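Local coordinates for Co-chaperone DjlA N-terminal domain-containing protein (Porphyromonas gingivalis, PDB 2H5N) that is of unknown function but binds magnesium and belongs to the all-helical TerB (tellurite resistance) family, to which DjlA-type co-chaperone N-terminal domains are related, at residues A[20-24]-A[72-76]; A[39-43]-A[90-95]. All coordinates share one frame; numbering follows the deposited sequence.

Contact 1. Residues A[20-24]-A[72-76]; sequences AIIKM and AVALI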
loop_
_atom_site.group_PDB
_atom_site.type_symbol
_atom_site.label_atom_id
_atom_site.label_comp_id
_atom_site.label_asym_id
_atom_site.label_seq_id
_atom_site.Cartn_x
_atom_site.Cartn_y
_atom_site.Cartn_z
ATOM N N ALA A 20 0.754 12.988 12.846
ATOM C CA ALA A 20 0.854 11.673 13.497
ATOM C C ALA A 20 -0.467 10.919 13.565
ATOM O O ALA A 20 -0.515 9.696 13.316
ATOM C CB ALA A 20 1.469 11.818 14.908
ATOM N N ILE A 21 -1.531 11.638 13.947
ATOM C CA ILE A 21 -2.877 11.081 13.994
ATOM C C ILE A 21 -3.299 10.510 12.640
ATOM O O ILE A 21 -3.698 9.335 12.530
ATOM C CB ILE A 21 -3.906 12.150 14.486
ATOM C CG1 ILE A 21 -3.627 12.464 15.983
ATOM C CG2 ILE A 21 -5.389 11.683 14.226
ATOM C CD1 ILE A 21 -4.347 13.685 16.512
ATOM N N ILE A 22 -3.159 11.320 11.608
ATOM C CA ILE A 22 -3.527 10.895 10.266
ATOM C C ILE A 22 -2.641 9.740 9.709
ATOM O O ILE A 22 -3.159 8.854 9.038
ATOM C CB ILE A 22 -3.765 12.118 9.286
ATOM C CG1 ILE A 22 -4.632 11.672 8.120
ATOM C CG2 ILE A 22 -2.478 12.712 8.726
ATOM C CD1 ILE A 22 -6.079 11.332 8.513
ATOM N N LYS A 23 -1.354 9.711 10.065
ATOM C CA LYS A 23 -0.435 8.598 9.736
ATOM C C LYS A 23 -0.860 7.270 10.434
ATOM O O LYS A 23 -0.781 6.176 9.849
ATOM C CB LYS A 23 1.004 9.004 10.134
ATOM C CG LYS A 23 2.166 8.035 9.811
ATOM C CD LYS A 23 2.296 7.813 8.291
ATOM C CE LYS A 23 3.677 7.321 7.835
ATOM N NZ LYS A 23 4.104 7.889 6.475
ATOM N N MET A 24 -1.345 7.372 11.660
ATOM C CA MET A 24 -1.860 6.185 12.355
ATOM C C MET A 24 -3.115 5.636 11.674
ATOM O O MET A 24 -3.252 4.431 11.495
ATOM C CB MET A 24 -2.061 6.453 13.861
ATOM C CG MET A 24 -0.707 6.709 14.631
ATOM S SD MET A 24 0.406 5.263 14.658
ATOM C CE MET A 24 1.373 5.567 13.156
ATOM N N ALA A 72 5.334 8.896 14.421
ATOM C CA ALA A 72 3.928 9.207 14.773
ATOM C C ALA A 72 3.544 8.497 16.069
ATOM O O ALA A 72 2.872 9.055 16.918
ATOM C CB ALA A 72 2.973 8.808 13.617
ATOM N N VAL A 73 3.957 7.245 16.212
ATOM C CA VAL A 73 3.725 6.481 17.452
ATOM C C VAL A 73 4.312 7.206 18.684
ATOM O O VAL A 73 3.600 7.452 19.670
ATOM C CB VAL A 73 4.316 5.046 17.363
ATOM C CG1 VAL A 73 4.260 4.326 18.746
ATOM C CG2 VAL A 73 3.617 4.183 16.227
ATOM N N ALA A 74 5.606 7.540 18.630
ATOM C CA ALA A 74 6.287 8.358 19.687
ATOM C C ALA A 74 5.504 9.642 20.037
ATOM O O ALA A 74 5.339 10.002 21.221
ATOM C CB ALA A 74 7.678 8.719 19.225
ATOM N N LEU A 75 5.029 10.336 18.994
ATOM C CA LEU A 75 4.277 11.595 19.171
ATOM C C LEU A 75 2.914 11.410 19.846
ATOM O O LEU A 75 2.517 12.227 20.663
ATOM C CB LEU A 75 4.071 12.296 17.823
ATOM C CG LEU A 75 5.313 12.954 17.263
ATOM C CD1 LEU A 75 5.105 13.286 15.776
ATOM C CD2 LEU A 75 5.621 14.212 18.103
ATOM N N ILE A 76 2.221 10.319 19.532
ATOM C CA ILE A 76 0.915 9.999 20.149
ATOM C C ILE A 76 1.137 9.449 21.568
ATOM O O ILE A 76 0.437 9.814 22.541
ATOM C CB ILE A 76 0.151 8.914 19.329
ATOM C CG1 ILE A 76 -0.190 9.372 17.903
ATOM C CG2 ILE A 76 -1.108 8.486 20.041
ATOM C CD1 ILE A 76 -0.861 10.733 17.812
#
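The methyl of Ala20 overlaps the methyl of Ala72 where helix 15-30 meets helix 69-77, and with CB to CB at 3.6 Å the two smallest side chains of the contact mark the place where the backbones come nearest. The axes of the short segments pass at 9.0 Å and run at 122° to each other, and the alanine pair lets the two backbones meet at this one point, Ala20 CA to Ala72 CA at 4.1 Å, with longer side chains set around the two alanines and not between them. Ile76 reaches over with its CD1, which lies against both Ala20 CB and Ile21 CG1, at 3.7 Å from the latter; the two isoleucine side chains meet roughly at right angles. Leu75 adds its CB and CD1 to the same Ala20 methyl. Met24 closes the contact from the next turn of helix 15-30. Its chain folds back at chi2 (-65°) and again at chi3, which turns the thioether across Val73, with SD 3.7 Å from CG2, and lays the CE methyl against Ala72 CB at 3.6 Å. Lys23 takes part through its aliphatic portion, CB and CG resting beside Ala72 CB, while its ammonium group leads away to the carbonyl oxygens of Ser64 and Ile67 and is satisfied there. Helix 103-116 covers Met24 and Ile76 through Cys116. Val73 packs on Val73 of the second subunit, and Met24 on Leu115 of that subunit, so the same apolar surface extends into the subunit interface. Packing of inclined helices around an alanine pair, through apolar side chains and the aliphatic part of a lysine, joins helices 15-30 and 69-77 in the buried core of this all-helical TerB-like domain.

Contact 2. Residues A[39-43]-A[90-95]; sequences EIAVM and YLGVIM
Ile94 packs against Met43 on helix 37-47 and fills the tight part of this near-antiparallel helix pair of the TerB-like bundle, whose segment axes are 9.5 Å apart at an angle of 150°. Its CG1 rests 3.8 Å from Met43 CA, and its CD1 reaches on to Met43 CG. The same CD1 also sits over one face of the Tyr90 ring, displaced toward the rim, so one isoleucine joins the aliphatic and aromatic halves of the packing. Tyr90 sends its ring out with CG anti to the backbone N (chi1 169°), and the phenol reaches the neighbouring helix, where OH donates to Met43 O at 2.8 Å. The carbonyl oxygen lies at the ring edge; the hydroxyl approaches it from 34° outside the carbonyl plane. An edge-to-face contact with Phe50 adds to the packing of the ring.

The flanks are looser. Val42, partly exposed, brings CG1 to the carbonyl oxygen of Val93, but Val42 CG1 comes no nearer than 4.4 Å to Val93 CG2. At the end away from Tyr90, Glu39 extends its chain past Ile94 O toward Met95, and there one water takes part in the contact. The glutamate methylenes run beside Ile94 O, and the carboxylate meets a methylene instead of a donor from the other segment: Met95 CG is 3.5 Å from Glu39 OE2. A single water spans the remaining polar gap, donating one hydrogen to Glu39 OE2 and the other to Met95 O, each at 2.9 Å.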
loop_
_atom_site.group_PDB
_atom_site.type_symbol
_atom_site.label_atom_id
_atom_site.label_comp_id
_atom_site.label_asym_id
_atom_site.label_seq_id
_atom_site.Cartn_x
_atom_site.Cartn_y
_atom_site.Cartn_z
ATOM N N GLU A 39 -14.432 4.001 4.433
ATOM C CA GLU A 39 -13.531 4.169 5.597
ATOM C C GLU A 39 -12.643 5.430 5.469
ATOM O O GLU A 39 -12.409 6.148 6.448
ATOM C CB GLU A 39 -12.627 2.952 5.728
ATOM C CG GLU A 39 -13.267 1.736 6.413
ATOM C CD GLU A 39 -12.309 0.546 6.549
ATOM O OE1 GLU A 39 -11.107 0.608 6.127
ATOM O OE2 GLU A 39 -12.775 -0.487 7.079
ATOM N N ILE A 40 -12.126 5.652 4.263
ATOM C CA ILE A 40 -11.293 6.826 3.932
ATOM C C ILE A 40 -12.046 8.170 4.082
ATOM O O ILE A 40 -11.489 9.151 4.579
ATOM C CB ILE A 40 -10.653 6.702 2.518
ATOM C CG1 ILE A 40 -9.949 5.342 2.332
ATOM C CG2 ILE A 40 -9.721 7.910 2.226
ATOM C CD1 ILE A 40 -8.930 5.009 3.426
ATOM N N ALA A 41 -13.300 8.201 3.659
ATOM C CA ALA A 41 -14.141 9.384 3.828
ATOM C C ALA A 41 -14.442 9.725 5.307
ATOM O O ALA A 41 -14.423 10.903 5.693
ATOM C CB ALA A 41 -15.442 9.201 3.044
ATOM N N VAL A 42 -14.746 8.709 6.121
ATOM C CA VAL A 42 -14.941 8.891 7.578
ATOM C C VAL A 42 -13.641 9.397 8.177
ATOM O O VAL A 42 -13.645 10.344 8.988
ATOM C CB VAL A 42 -15.354 7.581 8.294
ATOM C CG1 VAL A 42 -15.516 7.792 9.815
ATOM C CG2 VAL A 42 -16.670 7.061 7.723
ATOM N N MET A 43 -12.526 8.799 7.729
ATOM C CA MET A 43 -11.184 9.233 8.163
ATOM C C MET A 43 -10.999 10.752 7.934
ATOM O O MET A 43 -10.639 11.497 8.854
ATOM C CB MET A 43 -10.083 8.404 7.457
ATOM C CG MET A 43 -8.597 8.616 7.944
ATOM S SD MET A 43 -7.373 7.800 6.892
ATOM C CE MET A 43 -7.284 9.005 5.603
ATOM N N TYR A 90 -11.413 8.167 17.641
ATOM C CA TYR A 90 -11.296 8.476 16.219
ATOM C C TYR A 90 -10.911 7.241 15.403
ATOM O O TYR A 90 -11.528 6.926 14.388
ATOM C CB TYR A 90 -10.237 9.576 16.037
ATOM C CG TYR A 90 -9.816 9.814 14.600
ATOM C CD1 TYR A 90 -10.742 10.264 13.654
ATOM C CD2 TYR A 90 -8.484 9.589 14.177
ATOM C CE1 TYR A 90 -10.371 10.483 12.354
ATOM C CE2 TYR A 90 -8.102 9.834 12.856
ATOM C CZ TYR A 90 -9.052 10.282 11.948
ATOM O OH TYR A 90 -8.727 10.532 10.619
ATOM N N LEU A 91 -9.907 6.508 15.881
ATOM C CA LEU A 91 -9.458 5.346 15.166
ATOM C C LEU A 91 -10.565 4.297 15.155
ATOM O O LEU A 91 -10.762 3.632 14.161
ATOM C CB LEU A 91 -8.132 4.831 15.713
ATOM C CG LEU A 91 -6.903 5.719 15.420
ATOM C CD1 LEU A 91 -5.746 5.252 16.256
ATOM C CD2 LEU A 91 -6.515 5.754 13.907
ATOM N N GLY A 92 -11.339 4.238 16.237
ATOM C CA GLY A 92 -12.374 3.273 16.399
ATOM C C GLY A 92 -13.590 3.487 15.538
ATOM O O GLY A 92 -14.231 2.507 15.126
ATOM N N VAL A 93 -13.918 4.747 15.263
ATOM C CA VAL A 93 -15.057 5.042 14.414
ATOM C C VAL A 93 -14.760 4.942 12.924
ATOM O O VAL A 93 -15.700 4.781 12.143
ATOM C CB VAL A 93 -15.699 6.428 14.711
ATOM C CG1 VAL A 93 -15.977 6.591 16.213
ATOM C CG2 VAL A 93 -14.845 7.534 14.174
ATOM N N ILE A 94 -13.481 5.042 12.522
ATOM C CA ILE A 94 -13.112 4.931 11.093
ATOM C C ILE A 94 -13.581 3.618 10.457
ATOM O O ILE A 94 -14.155 3.622 9.357
ATOM C CB ILE A 94 -11.607 5.168 10.850
ATOM C CG1 ILE A 94 -11.316 6.654 10.923
ATOM C CG2 ILE A 94 -11.134 4.567 9.484
ATOM C CD1 ILE A 94 -9.828 6.982 11.128
ATOM N N MET A 95 -13.365 2.501 11.149
ATOM C CA MET A 95 -13.720 1.218 10.568
ATOM C C MET A 95 -15.125 0.734 10.960
ATOM O O MET A 95 -15.579 -0.295 10.463
ATOM C CB MET A 95 -12.610 0.165 10.792
ATOM C CG MET A 95 -11.246 0.503 10.104
ATOM S SD MET A 95 -10.085 -0.819 10.354
ATOM C CE MET A 95 -10.081 -0.787 12.132
HETATM O O HOH W 1 -15.651 -0.859 7.594
#

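Contacts 1 and 2 lie on opposite sides of the centre of the chain, their centres 15 Å apart; their segments alternate along the sequence, and the two helix pairs touch. Helix 15-30 joins them directly: Ile22 CD1 lies 3.5 Å from Tyr90 OH and also touches Met43 CG, while Ile21 CG2 packs on Tyr90 CE2 at 3.6 Å. The magnesium site, formed by Val29, Asp32 and Lys34, sits nearer contact 2. At their nearest atoms, the Glu39 side chain, close to the ion but not among those three residues, is about 4 Å from it, and the Val29 side chain is about 4 Å from that of Ile94 but about 10 Å from that of Met24.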